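Long-range contacts in cytosol aminopeptidase (Staphylococcus aureus subsp. aureus, PDB 3KZW), which probably removes amino-terminal residues, leucine in particular, from peptides as a metal-dependent leucyl aminopeptidase: residues 245-249 against 351-355; 277-283 against 328-334; 376-380 against 472-478. All coordinates share one frame; numbering follows the deposited sequence.

Interaction 1. Residues 245-249 against 351-355; sequences EGFGL and FTALS
Leu354 reaches across to Phe247 and lays its CD1 methyl over the middle of the ring, 3.9 Å from the centroid and only 10° off the ring normal, a CH-pi contact. The other methyl, CD2, lies over the same face but out at its rim, 3.7 Å from Phe247 CE2. With Leu354 CG swung opposite its backbone N (chi1 -172°), the whole isobutyl group runs alongside the phenylalanine side chain, both pointing the same way. CD1 also rests on the backbone, 3.4 Å from Glu245 O.

That backbone is the short link between two helices of the catalytic domain. Gly246, at positive phi, closes helix 239-244 in a Schellman motif, and Phe247, itself the centre of an inverse gamma turn, takes the N-cap position of helix 248-254. Residues 351-355 pass over this link as they leave strand 350-352, and the backbones touch through CA-H...O contacts: Gly248 CA lies 3.2 Å from Thr352 O, and Leu354 CA lies 3.3 Å from Gly246 O.

Further along, Leu249 packs its CD1 on the Ala353 methyl, CB, at 3.8 Å, while its CD2 meets Phe351 CB at 4.2 Å. The polar link between the two segments is indirect: the carboxylate of Asp374 on helix 368-380 accepts from Leu354 N through OD1 and, weakly, from Leu249 N through OD2.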
loop_
_atom_site.group_PDB
_atom_site.type_symbol
_atom_site.label_atom_id
_atom_site.label_comp_id
_atom_site.label_asym_id
_atom_site.label_seq_id
_atom_site.Cartn_x
_atom_site.Cartn_y
_atom_site.Cartn_z
ATOM N N GLU A 245 -19.845 19.386 -33.776
ATOM C CA GLU A 245 -18.646 19.789 -34.512
ATOM C C GLU A 245 -17.511 18.772 -34.370
ATOM O O GLU A 245 -16.453 18.924 -34.981
ATOM C CB GLU A 245 -18.188 21.188 -34.091
ATOM C CG GLU A 245 -19.050 22.308 -34.662
ATOM C CD GLU A 245 -18.526 23.700 -34.344
ATOM O OE1 GLU A 245 -17.386 23.825 -33.842
ATOM O OE2 GLU A 245 -19.261 24.675 -34.606
ATOM N N GLY A 246 -17.737 17.743 -33.557
ATOM C CA GLY A 246 -16.830 16.599 -33.478
ATOM C C GLY A 246 -15.693 16.699 -32.481
ATOM O O GLY A 246 -14.651 16.072 -32.673
ATOM N N PHE A 247 -15.891 17.476 -31.414
ATOM C CA PHE A 247 -14.919 17.571 -30.322
ATOM C C PHE A 247 -15.038 16.354 -29.404
ATOM O O PHE A 247 -15.385 16.477 -28.228
ATOM C CB PHE A 247 -15.122 18.865 -29.528
ATOM C CG PHE A 247 -14.613 20.095 -30.221
ATOM C CD1 PHE A 247 -15.393 20.760 -31.165
ATOM C CD2 PHE A 247 -13.354 20.601 -29.919
ATOM C CE1 PHE A 247 -14.925 21.907 -31.803
ATOM C CE2 PHE A 247 -12.874 21.743 -30.548
ATOM C CZ PHE A 247 -13.661 22.399 -31.495
ATOM N N GLY A 248 -14.737 15.183 -29.959
ATOM C CA GLY A 248 -14.970 13.898 -29.296
ATOM C C GLY A 248 -14.255 13.674 -27.979
ATOM O O GLY A 248 -14.839 13.119 -27.045
ATOM N N LEU A 249 -12.996 14.101 -27.901
ATOM C CA LEU A 249 -12.191 13.912 -26.697
ATOM C C LEU A 249 -12.636 14.827 -25.559
ATOM O O LEU A 249 -12.725 14.390 -24.412
ATOM C CB LEU A 249 -10.701 14.105 -26.995
ATOM C CG LEU A 249 -10.034 13.177 -28.019
ATOM C CD1 LEU A 249 -8.552 13.481 -28.111
ATOM C CD2 LEU A 249 -10.251 11.707 -27.693
ATOM N N PHE A 351 -12.687 6.652 -28.465
ATOM C CA PHE A 351 -13.355 7.852 -28.962
ATOM C C PHE A 351 -12.713 8.382 -30.242
ATOM O O PHE A 351 -11.555 8.075 -30.545
ATOM C CB PHE A 351 -13.352 8.948 -27.893
ATOM C CG PHE A 351 -13.992 8.536 -26.601
ATOM C CD1 PHE A 351 -15.380 8.453 -26.493
ATOM C CD2 PHE A 351 -13.211 8.230 -25.490
ATOM C CE1 PHE A 351 -15.980 8.068 -25.298
ATOM C CE2 PHE A 351 -13.800 7.846 -24.287
ATOM C CZ PHE A 351 -15.188 7.763 -24.193
ATOM N N THR A 352 -13.474 9.179 -30.988
ATOM C CA THR A 352 -12.965 9.828 -32.191
ATOM C C THR A 352 -12.616 11.280 -31.881
ATOM O O THR A 352 -13.482 12.068 -31.498
ATOM C CB THR A 352 -13.983 9.759 -33.349
ATOM O OG1 THR A 352 -14.443 8.412 -33.502
ATOM C CG2 THR A 352 -13.352 10.224 -34.655
ATOM N N ALA A 353 -11.340 11.619 -32.041
ATOM C CA ALA A 353 -10.852 12.974 -31.811
ATOM C C ALA A 353 -11.353 13.943 -32.886
ATOM O O ALA A 353 -11.926 13.520 -33.897
ATOM C CB ALA A 353 -9.332 12.971 -31.764
ATOM N N LEU A 354 -11.138 15.240 -32.664
ATOM C CA LEU A 354 -11.469 16.259 -33.660
ATOM C C LEU A 354 -10.655 16.049 -34.938
ATOM O O LEU A 354 -11.115 16.373 -36.033
ATOM C CB LEU A 354 -11.234 17.665 -33.097
ATOM C CG LEU A 354 -11.711 18.867 -33.920
ATOM C CD1 LEU A 354 -13.230 18.978 -33.918
ATOM C CD2 LEU A 354 -11.080 20.152 -33.403
ATOM N N SER A 355 -9.455 15.492 -34.784
ATOM C CA SER A 355 -8.581 15.179 -35.913
ATOM C C SER A 355 -9.140 14.062 -36.795
ATOM O O SER A 355 -8.742 13.924 -37.954
ATOM C CB SER A 355 -7.183 14.799 -35.419
ATOM O OG SER A 355 -7.189 13.536 -34.776
#

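Interaction 2. Residues 277-283 against 328-334; sequences PIALVGK and NIVGVLA
Ile278 and Ile329 stand side by side near the start of two parallel strands, the pair that a beta-alpha-beta crossover through helix 308-322 places next to each other in the central mixed sheet of the catalytic domain. Six backbone bonds join them. On strand 278-285 the even residues face this partner: Ile278 N gives to Asn328 O at 2.7 Å, Ile278 O takes Val330 N at 2.9 Å, and Leu280 uses its N and O in the same way with Val330 O and Val332 N. Gly282 N then gives to Val332 O at 2.9 Å, and Gly282 O takes Ala334 N. The odd residues turn to the other neighbour, strand 386-391, where Ala279 and Val281 pair with Val386, Met388 and Phe390.

Two buried polar side chains are satisfied from outside the pair. Asn328 ND2 gives to Glu275 O and Lys273 O, and its OD1 takes a weak bond from Lys271 N. Lys283 NZ, on the end of a fully extended chain, makes a salt bridge with Asp306 and a hydrogen bond to Thr392 O.

Between strands, Val330 CG1 sits 4.0 Å from Pro277 CG and 4.1 Å from Ala279 CB, on the face covered by helix 368-380. On the face toward helix 308-322, the Leu280 side chain crosses that of Ile329 at an angle, Leu280 CD1 3.8 Å from Ile329 CG2. The last of the six bonds is the longest: Ala334 N lies 3.3 Å from Gly282 O.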
loop_
_atom_site.group_PDB
_atom_site.type_symbol
_atom_site.label_atom_id
_atom_site.label_comp_id
_atom_site.label_asym_id
_atom_site.label_seq_id
_atom_site.Cartn_x
_atom_site.Cartn_y
_atom_site.Cartn_z
ATOM N N PRO A 277 -1.515 34.422 -36.443
ATOM C CA PRO A 277 -1.554 34.676 -35.007
ATOM C C PRO A 277 -0.657 33.732 -34.207
ATOM O O PRO A 277 -0.147 32.750 -34.742
ATOM C CB PRO A 277 -3.025 34.436 -34.656
ATOM C CG PRO A 277 -3.481 33.425 -35.634
ATOM C CD PRO A 277 -2.701 33.672 -36.902
ATOM N N ILE A 278 -0.460 34.057 -32.934
ATOM C CA ILE A 278 0.202 33.162 -31.995
ATOM C C ILE A 278 -0.884 32.411 -31.229
ATOM O O ILE A 278 -1.759 33.028 -30.615
ATOM C CB ILE A 278 1.130 33.937 -31.035
ATOM C CG1 ILE A 278 2.298 34.545 -31.815
ATOM C CG2 ILE A 278 1.651 33.027 -29.925
ATOM C CD1 ILE A 278 2.994 35.687 -31.107
ATOM N N ALA A 279 -0.838 31.083 -31.292
ATOM C CA ALA A 279 -1.826 30.243 -30.618
ATOM C C ALA A 279 -1.403 29.936 -29.194
ATOM O O ALA A 279 -0.315 29.413 -28.961
ATOM C CB ALA A 279 -2.062 28.957 -31.389
ATOM N N LEU A 280 -2.271 30.276 -28.247
ATOM C CA LEU A 280 -2.062 29.945 -26.845
ATOM C C LEU A 280 -3.180 29.028 -26.358
ATOM O O LEU A 280 -4.338 29.441 -26.255
ATOM C CB LEU A 280 -1.975 31.211 -25.989
ATOM C CG LEU A 280 -0.900 32.252 -26.329
ATOM C CD1 LEU A 280 -1.071 33.481 -25.450
ATOM C CD2 LEU A 280 0.512 31.694 -26.189
ATOM N N VAL A 281 -2.823 27.778 -26.076
ATOM C CA VAL A 281 -3.786 26.752 -25.677
ATOM C C VAL A 281 -3.693 26.479 -24.177
ATOM O O VAL A 281 -2.601 26.319 -23.635
ATOM C CB VAL A 281 -3.571 25.445 -26.480
ATOM C CG1 VAL A 281 -4.598 24.388 -26.094
ATOM C CG2 VAL A 281 -3.633 25.724 -27.974
ATOM N N GLY A 282 -4.841 26.427 -23.509
ATOM C CA GLY A 282 -4.876 26.224 -22.063
ATOM C C GLY A 282 -5.777 25.089 -21.612
ATOM O O GLY A 282 -6.903 24.944 -22.096
ATOM N N LYS A 283 -5.272 24.281 -20.683
ATOM C CA LYS A 283 -6.053 23.210 -20.078
ATOM C C LYS A 283 -6.974 23.792 -19.007
ATOM O O LYS A 283 -6.509 24.315 -17.989
ATOM C CB LYS A 283 -5.126 22.153 -19.477
ATOM C CG LYS A 283 -5.836 21.026 -18.743
ATOM C CD LYS A 283 -4.852 20.211 -17.920
ATOM C CE LYS A 283 -5.578 19.354 -16.899
ATOM N NZ LYS A 283 -4.650 18.532 -16.077
ATOM N N ASN A 328 -0.754 39.453 -32.857
ATOM C CA ASN A 328 -2.018 38.749 -33.021
ATOM C C ASN A 328 -2.003 37.470 -32.203
ATOM O O ASN A 328 -1.086 36.660 -32.329
ATOM C CB ASN A 328 -2.295 38.444 -34.495
ATOM C CG ASN A 328 -2.604 39.693 -35.310
ATOM O OD1 ASN A 328 -2.810 40.779 -34.765
ATOM N ND2 ASN A 328 -2.638 39.538 -36.625
ATOM N N ILE A 329 -3.012 37.306 -31.351
ATOM C CA ILE A 329 -3.117 36.135 -30.483
ATOM C C ILE A 329 -4.484 35.470 -30.624
ATOM O O ILE A 329 -5.520 36.143 -30.626
ATOM C CB ILE A 329 -2.874 36.495 -28.987
ATOM C CG1 ILE A 329 -1.473 37.080 -28.785
ATOM C CG2 ILE A 329 -3.062 35.271 -28.094
ATOM C CD1 ILE A 329 -1.282 37.792 -27.459
ATOM N N VAL A 330 -4.471 34.146 -30.753
ATOM C CA VAL A 330 -5.679 33.345 -30.627
ATOM C C VAL A 330 -5.527 32.400 -29.434
ATOM O O VAL A 330 -4.577 31.621 -29.360
ATOM C CB VAL A 330 -6.047 32.592 -31.945
ATOM C CG1 VAL A 330 -4.939 31.630 -32.385
ATOM C CG2 VAL A 330 -7.375 31.858 -31.792
ATOM N N GLY A 331 -6.452 32.503 -28.486
ATOM C CA GLY A 331 -6.429 31.679 -27.287
ATOM C C GLY A 331 -7.531 30.645 -27.328
ATOM O O GLY A 331 -8.689 30.980 -27.579
ATOM N N VAL A 332 -7.169 29.385 -27.095
ATOM C CA VAL A 332 -8.138 28.291 -27.078
ATOM C C VAL A 332 -8.122 27.614 -25.714
ATOM O O VAL A 332 -7.077 27.145 -25.255
ATOM C CB VAL A 332 -7.868 27.247 -28.195
ATOM C CG1 VAL A 332 -8.953 26.172 -28.208
ATOM C CG2 VAL A 332 -7.773 27.925 -29.562
ATOM N N LEU A 333 -9.286 27.575 -25.069
ATOM C CA LEU A 333 -9.423 26.963 -23.752
ATOM C C LEU A 333 -10.375 25.778 -23.805
ATOM O O LEU A 333 -11.535 25.917 -24.201
ATOM C CB LEU A 333 -9.904 27.991 -22.722
ATOM C CG LEU A 333 -9.222 29.362 -22.688
ATOM C CD1 LEU A 333 -9.919 30.256 -21.685
ATOM C CD2 LEU A 333 -7.736 29.256 -22.368
ATOM N N ALA A 334 -9.869 24.609 -23.418
ATOM C CA ALA A 334 -10.683 23.403 -23.323
ATOM C C ALA A 334 -11.120 23.216 -21.880
ATOM O O ALA A 334 -10.320 22.816 -21.031
ATOM C CB ALA A 334 -9.905 22.194 -23.813
#

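Interaction 3. Residues 376-380 against 472-478; sequences VFYAN and FSGQTPH. With NA (sodium ion), chain R.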
loop_
_atom_site.group_PDB
_atom_site.type_symbol
_atom_site.label_atom_id
_atom_site.label_comp_id
_atom_site.label_asym_id
_atom_site.label_seq_id
_atom_site.Cartn_x
_atom_site.Cartn_y
_atom_site.Cartn_z
ATOM N N VAL A 376 -5.673 21.802 -29.448
ATOM C CA VAL A 376 -4.498 22.045 -30.288
ATOM C C VAL A 376 -4.851 21.904 -31.769
ATOM O O VAL A 376 -4.469 22.747 -32.586
ATOM C CB VAL A 376 -3.295 21.133 -29.902
ATOM C CG1 VAL A 376 -2.241 21.110 -30.999
ATOM C CG2 VAL A 376 -2.672 21.597 -28.594
ATOM N N PHE A 377 -5.593 20.849 -32.104
ATOM C CA PHE A 377 -6.032 20.626 -33.481
ATOM C C PHE A 377 -6.918 21.769 -33.972
ATOM O O PHE A 377 -6.790 22.214 -35.113
ATOM C CB PHE A 377 -6.753 19.280 -33.628
ATOM C CG PHE A 377 -7.014 18.890 -35.055
ATOM C CD1 PHE A 377 -6.013 18.301 -35.825
ATOM C CD2 PHE A 377 -8.257 19.120 -35.636
ATOM C CE1 PHE A 377 -6.247 17.945 -37.156
ATOM C CE2 PHE A 377 -8.499 18.768 -36.970
ATOM C CZ PHE A 377 -7.492 18.179 -37.727
ATOM N N TYR A 378 -7.807 22.239 -33.100
ATOM C CA TYR A 378 -8.666 23.381 -33.404
ATOM C C TYR A 378 -7.859 24.668 -33.572
ATOM O O TYR A 378 -8.147 25.472 -34.457
ATOM C CB TYR A 378 -9.739 23.555 -32.325
ATOM C CG TYR A 378 -10.621 24.769 -32.517
ATOM C CD1 TYR A 378 -11.617 24.785 -33.497
ATOM C CD2 TYR A 378 -10.466 25.900 -31.718
ATOM C CE1 TYR A 378 -12.430 25.899 -33.679
ATOM C CE2 TYR A 378 -11.275 27.019 -31.889
ATOM C CZ TYR A 378 -12.254 27.011 -32.871
ATOM O OH TYR A 378 -13.055 28.112 -33.043
ATOM N N ALA A 379 -6.851 24.858 -32.725
ATOM C CA ALA A 379 -5.992 26.040 -32.796
ATOM C C ALA A 379 -5.215 26.105 -34.113
ATOM O O ALA A 379 -4.987 27.189 -34.656
ATOM C CB ALA A 379 -5.040 26.076 -31.612
ATOM N N ASN A 380 -4.828 24.936 -34.621
ATOM C CA ASN A 380 -4.033 24.827 -35.840
ATOM C C ASN A 380 -4.811 25.198 -37.109
ATOM O O ASN A 380 -4.213 25.498 -38.146
ATOM C CB ASN A 380 -3.445 23.418 -35.960
ATOM C CG ASN A 380 -2.124 23.393 -36.709
ATOM O OD1 ASN A 380 -1.387 24.381 -36.736
ATOM N ND2 ASN A 380 -1.811 22.254 -37.311
ATOM N N PHE A 472 -0.879 16.516 -32.353
ATOM C CA PHE A 472 -2.062 17.103 -32.978
ATOM C C PHE A 472 -1.820 18.453 -33.665
ATOM O O PHE A 472 -2.732 19.024 -34.276
ATOM C CB PHE A 472 -3.199 17.192 -31.956
ATOM C CG PHE A 472 -3.779 15.854 -31.592
ATOM C CD1 PHE A 472 -3.172 15.058 -30.624
ATOM C CD2 PHE A 472 -4.923 15.382 -32.229
ATOM C CE1 PHE A 472 -3.699 13.814 -30.290
ATOM C CE2 PHE A 472 -5.461 14.140 -31.901
ATOM C CZ PHE A 472 -4.849 13.353 -30.928
ATOM N N SER A 473 -0.588 18.947 -33.578
ATOM C CA SER A 473 -0.217 20.201 -34.228
ATOM C C SER A 473 0.360 19.973 -35.628
ATOM O O SER A 473 0.551 20.927 -36.391
ATOM C CB SER A 473 0.785 20.971 -33.368
ATOM O OG SER A 473 1.940 20.191 -33.119
ATOM N N GLY A 474 0.629 18.711 -35.959
ATOM C CA GLY A 474 1.258 18.364 -37.227
ATOM C C GLY A 474 2.701 18.825 -37.241
ATOM O O GLY A 474 3.472 18.492 -36.337
ATOM N N GLN A 475 3.063 19.606 -38.256
ATOM C CA GLN A 475 4.422 20.130 -38.384
ATOM C C GLN A 475 4.548 21.573 -37.890
ATOM O O GLN A 475 5.635 22.153 -37.928
ATOM C CB GLN A 475 4.918 20.002 -39.829
ATOM C CG GLN A 475 5.065 18.561 -40.318
ATOM C CD GLN A 475 6.012 17.735 -39.454
ATOM O OE1 GLN A 475 7.229 17.937 -39.478
ATOM N NE2 GLN A 475 5.454 16.796 -38.690
ATOM N N THR A 476 3.435 22.139 -37.423
ATOM C CA THR A 476 3.410 23.490 -36.861
ATOM C C THR A 476 4.280 23.559 -35.607
ATOM O O THR A 476 4.160 22.698 -34.735
ATOM C CB THR A 476 1.969 23.916 -36.507
ATOM O OG1 THR A 476 1.123 23.725 -37.646
ATOM C CG2 THR A 476 1.912 25.377 -36.073
ATOM N N PRO A 477 5.174 24.567 -35.523
ATOM C CA PRO A 477 5.984 24.788 -34.326
ATOM C C PRO A 477 5.140 24.768 -33.053
ATOM O O PRO A 477 4.193 25.542 -32.923
ATOM C CB PRO A 477 6.577 26.178 -34.568
ATOM C CG PRO A 477 6.732 26.245 -36.039
ATOM C CD PRO A 477 5.559 25.489 -36.611
ATOM N N HIS A 478 5.488 23.871 -32.136
ATOM C CA HIS A 478 4.687 23.618 -30.944
ATOM C C HIS A 478 5.576 23.516 -29.706
ATOM O O HIS A 478 6.533 22.735 -29.683
ATOM C CB HIS A 478 3.891 22.318 -31.123
ATOM C CG HIS A 478 2.819 22.099 -30.097
ATOM N ND1 HIS A 478 1.689 21.355 -30.358
ATOM C CD2 HIS A 478 2.702 22.518 -28.813
ATOM C CE1 HIS A 478 0.925 21.323 -29.280
ATOM N NE2 HIS A 478 1.515 22.024 -28.330
HETATM NA NA NA R . 4.007 17.824 -33.968
HETATM O O HOH W 1 4.385 20.087 -34.161
HETATM O O HOH W 2 3.787 15.593 -34.798
#
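A sodium-binding turn leans here on helix 368-380. Residues 473-476 form a type II' beta turn with Gly474 as its second residue, at the positive phi that this corner requires. Gly474 O coordinates the sodium ion at 2.5 Å, Thr470 O supplies the other protein ligand, and two waters add to the shell. The first of these waters, 2.3 Å from the ion, also donates to Ser473 OG and Thr476 O, so the ion is tied to both ends of the turn.

Ser473 OG is gripped several times over. Besides that water, it accepts from His478 ND1 at 3.0 Å, lying in the plane of the imidazole, and it is bonded to Thr470 O. The other imidazole nitrogen, NE2, is bonded to Asp389, so the ring is held at both nitrogens and its rotation fixed.

The helix meets this turn with Val376, Phe377 and Asn380. Val376 CG1, opposite its own backbone N (chi1 164°), comes within 3.6 Å of His478 CE1 and also packs on the Ser473 backbone and CB. The same methyl touches Phe472 CB at 4.1 Å. Phe377 brings the edge of its ring, at CD1, to 3.7 Å from Phe472 O. Asn380 and Thr476 slide past each other: Thr476 OG1 is 2.7 Å from Asn380 OD1, while Asn380 ND2 stands 2.9 Å from Ser473 O, putting the amide against both ends of the turn.

Helix 461-470 borders the contact through Val469, which touches Val376 and His478. Strand 386-391 borders it through Ile387, packed against Asn380, Ser473 and Thr476, and the chain then runs from His478 into strand 478-482 of the same sheet.

In the fold
Helix 368-380 is the common neighbour. Its residues 376-380 belong to interaction 3, whose centre is about 11 Å from that of interaction 2 and about 15 Å from that of interaction 1. Ala379 and Tyr378 press on the sheet, with Tyr378 CD2 3.8 Å from Val332 CG1, while Tyr378 CD1 lies 3.7 Å from Phe247 CZ. Ser355 OG meets Phe472 CE2 at 3.4 Å. Interactions 1 and 2 do not touch, their nearest atoms being about 6 Å apart, although interaction 2 is nested within the loop that interaction 1 closes. In this family the metal-dependent active site lies near the C-terminal ends of the central strands, so interaction 2 probably leads toward it.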